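Local coordinates for protein O-ureido-L-serine synthase (Streptomyces lavendulae, PDB 3X44) that uses pyridoxal 5'-phosphate to add hydroxyurea to O-acetyl-L-serine, giving O-ureido-L-serine for D-cycloserine biosynthesis, and also makes L-cysteine from sulfide, at residues Val113-Pro116 with Gly117-Ser121; Asn125-Ala128 with Asp129-Glu133; Asn225-Pro228 with Gly229-Arg233. The protein carries 1 engineered substitution. All blocks are in the same frame, centred on the assembly; numbering follows the deposited sequence.

Interaction 1: Val113-Pro116 with Gly117-Ser121; sequences VLFP and GHLGS. With PUS ((E)-O-(carbamoylamino)-N-({3-hydroxy-2-methyl-5-[(phosphonooxy)methyl]pyridin-4-yl}methylidene)-L-serine), chain C.
F115 and L119 meet across a tight strand-to-helix turn: the chain leaves strand 111-115, passes through a short 3-10 segment at G117-L119 and runs into helix 120-135. One backbone bond ties the turn across, L119 N to P116 O at 3.0 Å and close to straight at hydrogen (167°), with the donor tilted out of the carbonyl plane. Directly after it, G120 N reaches G117 O at 2.8 Å, as expected of a 3-10 segment.

The F115 ring lies inside the turn and is met on its edge. L119 CB sits 4.0 Å from F115 CE2, near the ring plane, and G120 O comes to the same rim atom at 3.3 Å, so the ring offers its polarised C-H edge to a carbonyl oxygen. The first torsion of F115 (chi1 71°) tucks CG between its own N and carbonyl carbon, which carries the ring forward to the following residues. L119 CD1 approaches P116 CD at 4.3 Å, a looser touch. H118 also turns back toward the proline: ND1 and CE1 are equally near P116 CB at 3.5 Å, while L119 CG sits above one face of the imidazole, displaced toward its rim.

S121, at the inner end, belongs to the ligand pocket. Its OG donates to OZ1, the ureido carbonyl oxygen of the bound external aldimine PUS, in a short bond of 2.6 Å. The turn thus delivers a serine to the ureido end of the ligand.

D95, just past strand 88-94, accepts a hydrogen bond from G117 N. F115 rests on V92 of that neighbouring strand, and S310 of the second subunit bonds to L114 N on strand 111-115.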
loop_
_atom_site.group_PDB
_atom_site.type_symbol
_atom_site.label_atom_id
_atom_site.label_comp_id
_atom_site.label_asym_id
_atom_site.label_seq_id
_atom_site.Cartn_x
_atom_site.Cartn_y
_atom_site.Cartn_z
ATOM N N VAL A 113 -30.848 -5.932 -21.729
ATOM C CA VAL A 113 -32.164 -5.474 -22.162
ATOM C C VAL A 113 -31.943 -4.071 -22.719
ATOM O O VAL A 113 -31.690 -3.125 -21.971
ATOM C CB VAL A 113 -33.181 -5.399 -20.979
ATOM C CG1 VAL A 113 -34.478 -4.761 -21.444
ATOM C CG2 VAL A 113 -33.461 -6.792 -20.433
ATOM N N LEU A 114 -32.013 -3.938 -24.037
ATOM C CA LEU A 114 -31.803 -2.642 -24.662
ATOM C C LEU A 114 -33.121 -1.919 -24.903
ATOM O O LEU A 114 -34.180 -2.540 -24.972
ATOM C CB LEU A 114 -31.054 -2.814 -25.987
ATOM C CG LEU A 114 -29.747 -3.613 -25.927
ATOM C CD1 LEU A 114 -29.120 -3.700 -27.320
ATOM C CD2 LEU A 114 -28.798 -2.955 -24.940
ATOM N N PHE A 115 -33.044 -0.599 -25.016
ATOM C CA PHE A 115 -34.215 0.231 -25.270
ATOM C C PHE A 115 -33.764 1.479 -26.020
ATOM O O PHE A 115 -32.594 1.862 -25.957
ATOM C CB PHE A 115 -34.919 0.614 -23.955
ATOM C CG PHE A 115 -34.156 1.600 -23.103
ATOM C CD1 PHE A 115 -33.257 1.155 -22.134
ATOM C CD2 PHE A 115 -34.353 2.976 -23.253
ATOM C CE1 PHE A 115 -32.559 2.065 -21.320
ATOM C CE2 PHE A 115 -33.661 3.899 -22.446
ATOM C CZ PHE A 115 -32.762 3.439 -21.480
ATOM N N PRO A 116 -34.686 2.122 -26.751
ATOM C CA PRO A 116 -34.346 3.333 -27.509
ATOM C C PRO A 116 -33.667 4.392 -26.638
ATOM O O PRO A 116 -34.293 4.996 -25.764
ATOM C CB PRO A 116 -35.693 3.792 -28.074
ATOM C CG PRO A 116 -36.507 2.517 -28.155
ATOM C CD PRO A 116 -36.103 1.746 -26.920
ATOM N N GLY A 117 -32.379 4.610 -26.890
ATOM C CA GLY A 117 -31.614 5.563 -26.109
ATOM C C GLY A 117 -32.242 6.925 -25.878
ATOM O O GLY A 117 -32.127 7.484 -24.785
ATOM N N HIS A 118 -32.890 7.472 -26.900
ATOM C CA HIS A 118 -33.506 8.785 -26.779
ATOM C C HIS A 118 -34.440 8.941 -25.581
ATOM O O HIS A 118 -34.749 10.064 -25.184
ATOM C CB HIS A 118 -34.250 9.146 -28.077
ATOM C CG HIS A 118 -35.600 8.507 -28.214
ATOM N ND1 HIS A 118 -35.778 7.242 -28.732
ATOM C CD2 HIS A 118 -36.841 8.978 -27.941
ATOM C CE1 HIS A 118 -37.068 6.960 -28.772
ATOM N NE2 HIS A 118 -37.736 7.997 -28.298
ATOM N N LEU A 119 -34.888 7.825 -25.007
ATOM C CA LEU A 119 -35.791 7.868 -23.853
ATOM C C LEU A 119 -35.066 8.230 -22.552
ATOM O O LEU A 119 -35.700 8.536 -21.540
ATOM C CB LEU A 119 -36.492 6.518 -23.675
ATOM C CG LEU A 119 -37.483 6.064 -24.746
ATOM C CD1 LEU A 119 -37.940 4.655 -24.418
ATOM C CD2 LEU A 119 -38.675 7.015 -24.820
ATOM N N GLY A 120 -33.736 8.189 -22.583
ATOM C CA GLY A 120 -32.954 8.512 -21.401
ATOM C C GLY A 120 -33.099 7.484 -20.295
ATOM O O GLY A 120 -33.831 6.501 -20.439
ATOM N N SER A 121 -32.408 7.714 -19.183
ATOM C CA SER A 121 -32.459 6.802 -18.055
ATOM C C SER A 121 -33.832 6.820 -17.394
ATOM O O SER A 121 -34.177 5.923 -16.636
ATOM C CB SER A 121 -31.386 7.167 -17.035
ATOM O OG SER A 121 -30.096 6.893 -17.554
HETATM N N PUS C . -22.320 5.793 -14.632
HETATM C CA PUS C . -23.598 5.170 -14.098
HETATM C CB PUS C . -24.812 6.160 -14.204
HETATM O OG PUS C . -25.029 6.553 -15.634
HETATM N ND PUS C . -26.427 6.802 -15.899
HETATM C CE PUS C . -26.811 8.002 -16.390
HETATM N NZ2 PUS C . -26.006 9.073 -16.266
HETATM O OZ1 PUS C . -27.865 8.114 -16.931
HETATM C C PUS C . -23.901 3.891 -14.908
HETATM O O PUS C . -23.012 3.344 -15.499
HETATM O OT PUS C . -25.022 3.443 -14.945
HETATM C C2 PUS C . -18.685 7.734 -16.305
HETATM C C3 PUS C . -19.803 6.976 -15.714
HETATM C C4 PUS C . -20.583 7.590 -14.633
HETATM C C5 PUS C . -20.205 8.927 -14.161
HETATM C C6 PUS C . -19.067 9.600 -14.806
HETATM C C2A PUS C . -17.890 7.155 -17.441
HETATM C C4A PUS C . -21.851 6.943 -14.121
HETATM C C5A PUS C . -20.965 9.617 -13.038
HETATM N N1 PUS C . -18.375 8.992 -15.830
HETATM O O3 PUS C . -20.057 5.717 -16.121
HETATM O O1P PUS C . -22.843 8.280 -11.041
HETATM O O2P PUS C . -21.217 8.851 -9.423
HETATM O O3P PUS C . -22.223 10.557 -10.739
HETATM O O4P PUS C . -20.654 9.000 -11.745
HETATM P P PUS C . -21.742 9.174 -10.738
#

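Interaction 2: Asn125-Ala128 with Asp129-Glu133; sequences NLIA and DELAE
I127 and L131 sit one turn apart on helix 120-135 and run alongside each other in the same direction, with I127 CG2 4.0 Å from L131 CD1. Underneath, the backbone polar groups are paired in regular alpha-helical order. D129 N bonds to N125 O, E130 N to L126 O, L131 N to I127 O and A132 N to A128 O, with lengths from 2.8 to 3.1 Å. All four are fairly straight at hydrogen, between 155° and 160°, so each carbonyl from N125 to A128 has an amide four residues on.

Side chains also crowd these oxygens without bonding to them. L131 CG comes to 3.2 Å from I127 O, because CG stands beside its own N (chi1 -65°) and so leans back over the preceding turn. E130 CG comes close to L126 O in a similar way before the chain runs on extended.

The carboxylate of D129 also turns back, but N125 O, 3.2 Å from D129 OD1, is another acceptor and cannot satisfy it. Its partners come from the strand beside the helix and the chain just beyond: D129 OD2 takes salt bridges from R139 NE and R141 NH1. Two positive groups on one oxygen would be expected to favour the ionised acid.

L131 also touches L315 of the second subunit. The i to i+4 bonds define the alpha helix; the packing of A128 and L131 on V92 of strand 88-94 docks it on the parallel sheet, as in alpha/beta domains.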
loop_
_atom_site.group_PDB
_atom_site.type_symbol
_atom_site.label_atom_id
_atom_site.label_comp_id
_atom_site.label_asym_id
_atom_site.label_seq_id
_atom_site.Cartn_x
_atom_site.Cartn_y
_atom_site.Cartn_z
ATOM N N ASN A 125 -35.330 3.274 -16.324
ATOM C CA ASN A 125 -35.695 2.935 -14.954
ATOM C C ASN A 125 -37.083 2.318 -14.891
ATOM O O ASN A 125 -37.347 1.424 -14.087
ATOM C CB ASN A 125 -35.652 4.184 -14.072
ATOM C CG ASN A 125 -34.242 4.598 -13.728
ATOM O OD1 ASN A 125 -33.295 3.817 -13.892
ATOM N ND2 ASN A 125 -34.089 5.828 -13.247
ATOM N N LEU A 126 -37.973 2.810 -15.739
ATOM C CA LEU A 126 -39.326 2.295 -15.767
ATOM C C LEU A 126 -39.290 0.843 -16.210
ATOM O O LEU A 126 -39.973 -0.002 -15.637
ATOM C CB LEU A 126 -40.184 3.128 -16.713
ATOM C CG LEU A 126 -40.781 4.337 -15.987
ATOM C CD1 LEU A 126 -41.285 5.366 -16.988
ATOM C CD2 LEU A 126 -41.914 3.865 -15.078
ATOM N N ILE A 127 -38.475 0.552 -17.219
ATOM C CA ILE A 127 -38.361 -0.815 -17.714
ATOM C C ILE A 127 -37.784 -1.689 -16.611
ATOM O O ILE A 127 -38.295 -2.771 -16.327
ATOM C CB ILE A 127 -37.441 -0.898 -18.956
ATOM C CG1 ILE A 127 -38.125 -0.233 -20.150
ATOM C CG2 ILE A 127 -37.132 -2.356 -19.286
ATOM C CD1 ILE A 127 -37.213 -0.042 -21.347
ATOM N N ALA A 128 -36.717 -1.209 -15.988
ATOM C CA ALA A 128 -36.077 -1.938 -14.902
ATOM C C ALA A 128 -37.090 -2.217 -13.786
ATOM O O ALA A 128 -37.152 -3.323 -13.251
ATOM C CB ALA A 128 -34.913 -1.132 -14.361
ATOM N N ASP A 129 -37.891 -1.211 -13.448
ATOM C CA ASP A 129 -38.888 -1.353 -12.392
ATOM C C ASP A 129 -39.947 -2.384 -12.767
ATOM O O ASP A 129 -40.336 -3.217 -11.948
ATOM C CB ASP A 129 -39.556 0.001 -12.110
ATOM C CG ASP A 129 -38.645 0.957 -11.346
ATOM O OD1 ASP A 129 -38.921 2.174 -11.349
ATOM O OD2 ASP A 129 -37.655 0.496 -10.743
ATOM N N GLU A 130 -40.409 -2.320 -14.010
ATOM C CA GLU A 130 -41.420 -3.242 -14.501
ATOM C C GLU A 130 -40.923 -4.685 -14.467
ATOM O O GLU A 130 -41.668 -5.595 -14.094
ATOM C CB GLU A 130 -41.828 -2.861 -15.928
ATOM C CG GLU A 130 -42.779 -1.663 -15.998
ATOM C CD GLU A 130 -43.094 -1.224 -17.426
ATOM O OE1 GLU A 130 -42.581 -1.847 -18.386
ATOM O OE2 GLU A 130 -43.860 -0.249 -17.586
ATOM N N LEU A 131 -39.666 -4.895 -14.852
ATOM C CA LEU A 131 -39.090 -6.238 -14.855
ATOM C C LEU A 131 -39.003 -6.796 -13.446
ATOM O O LEU A 131 -39.279 -7.970 -13.209
ATOM C CB LEU A 131 -37.684 -6.221 -15.453
ATOM C CG LEU A 131 -37.581 -5.843 -16.923
ATOM C CD1 LEU A 131 -36.117 -5.636 -17.291
ATOM C CD2 LEU A 131 -38.220 -6.937 -17.771
ATOM N N ALA A 132 -38.601 -5.944 -12.514
ATOM C CA ALA A 132 -38.466 -6.357 -11.131
ATOM C C ALA A 132 -39.807 -6.802 -10.565
ATOM O O ALA A 132 -39.901 -7.848 -9.927
ATOM C CB ALA A 132 -37.898 -5.212 -10.298
ATOM N N GLU A 133 -40.845 -6.009 -10.809
ATOM C CA GLU A 133 -42.177 -6.317 -10.301
ATOM C C GLU A 133 -42.737 -7.601 -10.882
ATOM O O GLU A 133 -43.478 -8.325 -10.217
ATOM C CB GLU A 133 -43.134 -5.173 -10.610
ATOM C CG GLU A 133 -42.639 -3.814 -10.175
ATOM C CD GLU A 133 -43.659 -2.733 -10.448
ATOM O OE1 GLU A 133 -43.255 -1.568 -10.661
ATOM O OE2 GLU A 133 -44.867 -3.056 -10.451
#

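Interaction 3: Asn225-Pro228 with Gly229-Arg233; sequences NFVP and GVLDR
V227 and L231 meet across a type I beta turn, P228 to L231, their side chains crossing at a slant with only one methyl of each in touch: V227 CG1 and L231 CD2, 3.8 Å apart. Both first torsions send the chain away from its own backbone N. For V227 this puts CG1 opposite N (chi1 -179°); for L231 it is CG (chi1 172°), and CD2 then continues straight out, nearly anti to CA, to meet the valine. The two methyls meet on the flank of the turn, beside the backbone bond that closes it.

That bond runs from L231 N to P228 O at 3.3 Å. It is long, and its donor stands well above the carbonyl plane, with a C=O to nitrogen angle of 118°, so no lone pair is aimed at the amide. L231 CB also lies near P228 O, at 3.4 Å, out beyond the oxygen. P228 opens the turn as its first residue, and its ring bars any hydrogen on its own N; G229 and V230 form the corners.

P228, V230 and L231 all touch T179, one of the residues that bind pyridoxal phosphate, and V230 shares backbone hydrogen bonding with F143. After the turn, D232 OD2 is taken up by R190 NH2 in a salt bridge and by Q187 NE2. The whole is a type I beta turn with proline at its first position, in the long connection between helix 208-211 and strand 238-242, laid against the T179 part of the glycine- and threonine-rich cofactor-binding loop of this type II PLP enzyme.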
loop_
_atom_site.group_PDB
_atom_site.type_symbol
_atom_site.label_atom_id
_atom_site.label_comp_id
_atom_site.label_asym_id
_atom_site.label_seq_id
_atom_site.Cartn_x
_atom_site.Cartn_y
_atom_site.Cartn_z
ATOM N N ASN A 225 -31.804 12.067 -17.758
ATOM C CA ASN A 225 -32.849 13.064 -17.996
ATOM C C ASN A 225 -33.791 13.323 -16.817
ATOM O O ASN A 225 -35.012 13.368 -16.979
ATOM C CB ASN A 225 -33.660 12.708 -19.251
ATOM C CG ASN A 225 -34.152 11.274 -19.252
ATOM O OD1 ASN A 225 -33.661 10.431 -18.502
ATOM N ND2 ASN A 225 -35.134 10.991 -20.106
ATOM N N PHE A 226 -33.204 13.502 -15.638
ATOM C CA PHE A 226 -33.941 13.801 -14.412
ATOM C C PHE A 226 -32.912 14.127 -13.328
ATOM O O PHE A 226 -31.716 13.858 -13.499
ATOM C CB PHE A 226 -34.818 12.611 -13.978
ATOM C CG PHE A 226 -34.059 11.316 -13.788
ATOM C CD1 PHE A 226 -34.093 10.323 -14.765
ATOM C CD2 PHE A 226 -33.310 11.092 -12.633
ATOM C CE1 PHE A 226 -33.387 9.117 -14.598
ATOM C CE2 PHE A 226 -32.603 9.895 -12.457
ATOM C CZ PHE A 226 -32.645 8.907 -13.444
ATOM N N VAL A 227 -33.362 14.732 -12.230
ATOM C CA VAL A 227 -32.456 15.060 -11.131
ATOM C C VAL A 227 -32.501 13.880 -10.154
ATOM O O VAL A 227 -33.546 13.595 -9.559
ATOM C CB VAL A 227 -32.884 16.350 -10.397
ATOM C CG1 VAL A 227 -31.902 16.654 -9.271
ATOM C CG2 VAL A 227 -32.950 17.516 -11.378
ATOM N N PRO A 228 -31.367 13.178 -9.985
ATOM C CA PRO A 228 -31.288 12.021 -9.086
ATOM C C PRO A 228 -31.619 12.315 -7.626
ATOM O O PRO A 228 -31.247 13.358 -7.084
ATOM C CB PRO A 228 -29.849 11.525 -9.253
ATOM C CG PRO A 228 -29.375 12.125 -10.549
ATOM C CD PRO A 228 -30.074 13.448 -10.643
ATOM N N GLY A 229 -32.318 11.375 -6.996
ATOM C CA GLY A 229 -32.694 11.531 -5.604
ATOM C C GLY A 229 -31.548 11.619 -4.607
ATOM O O GLY A 229 -31.670 12.300 -3.595
ATOM N N VAL A 230 -30.431 10.944 -4.871
ATOM C CA VAL A 230 -29.312 10.985 -3.936
ATOM C C VAL A 230 -28.575 12.323 -3.908
ATOM O O VAL A 230 -27.798 12.590 -2.988
ATOM C CB VAL A 230 -28.268 9.878 -4.233
ATOM C CG1 VAL A 230 -28.926 8.513 -4.188
ATOM C CG2 VAL A 230 -27.609 10.126 -5.573
ATOM N N LEU A 231 -28.831 13.172 -4.899
ATOM C CA LEU A 231 -28.150 14.460 -4.981
ATOM C C LEU A 231 -28.347 15.460 -3.848
ATOM O O LEU A 231 -29.482 15.783 -3.476
ATOM C CB LEU A 231 -28.520 15.172 -6.286
ATOM C CG LEU A 231 -28.000 16.614 -6.357
ATOM C CD1 LEU A 231 -26.478 16.592 -6.416
ATOM C CD2 LEU A 231 -28.574 17.330 -7.567
ATOM N N ASP A 232 -27.234 15.949 -3.301
ATOM C CA ASP A 232 -27.294 16.982 -2.274
ATOM C C ASP A 232 -26.696 18.205 -2.951
ATOM O O ASP A 232 -25.481 18.433 -2.925
ATOM C CB ASP A 232 -26.478 16.644 -1.028
ATOM C CG ASP A 232 -26.520 17.769 -0.003
ATOM O OD1 ASP A 232 -27.334 18.704 -0.188
ATOM O OD2 ASP A 232 -25.750 17.734 0.975
ATOM N N ARG A 233 -27.575 18.975 -3.576
ATOM C CA ARG A 233 -27.207 20.166 -4.313
ATOM C C ARG A 233 -26.354 21.158 -3.529
ATOM O O ARG A 233 -25.565 21.905 -4.118
ATOM C CB ARG A 233 -28.488 20.840 -4.815
ATOM C CG ARG A 233 -28.430 22.335 -4.908
ATOM C CD ARG A 233 -29.263 22.804 -6.066
ATOM N NE ARG A 233 -28.434 23.347 -7.135
ATOM C CZ ARG A 233 -28.892 23.667 -8.341
ATOM N NH1 ARG A 233 -30.177 23.499 -8.633
ATOM N NH2 ARG A 233 -28.062 24.161 -9.248
#

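In the fold
Interaction 1 leads into helix 120-135, which carries interaction 2; their centres are about 13 Å apart, and they share an apolar seam in which F115 CB meets I127 CD1 at 3.5 Å and V113 CG1 meets I127 CG2 at 4.2 Å. Interaction 3 lies about 19 Å from each, centre to centre, yet its first residues reach both. N225 ND2 probably donates to L119 O at 2.9 Å, in the 3-10 segment, and F226 CZ packs against N125 ND2 at 3.4 Å. Around PUS, interaction 1 supplies direct contact through S121, whereas the side chains of P228 and N125 stand about 7 and 8 Å from the ligand.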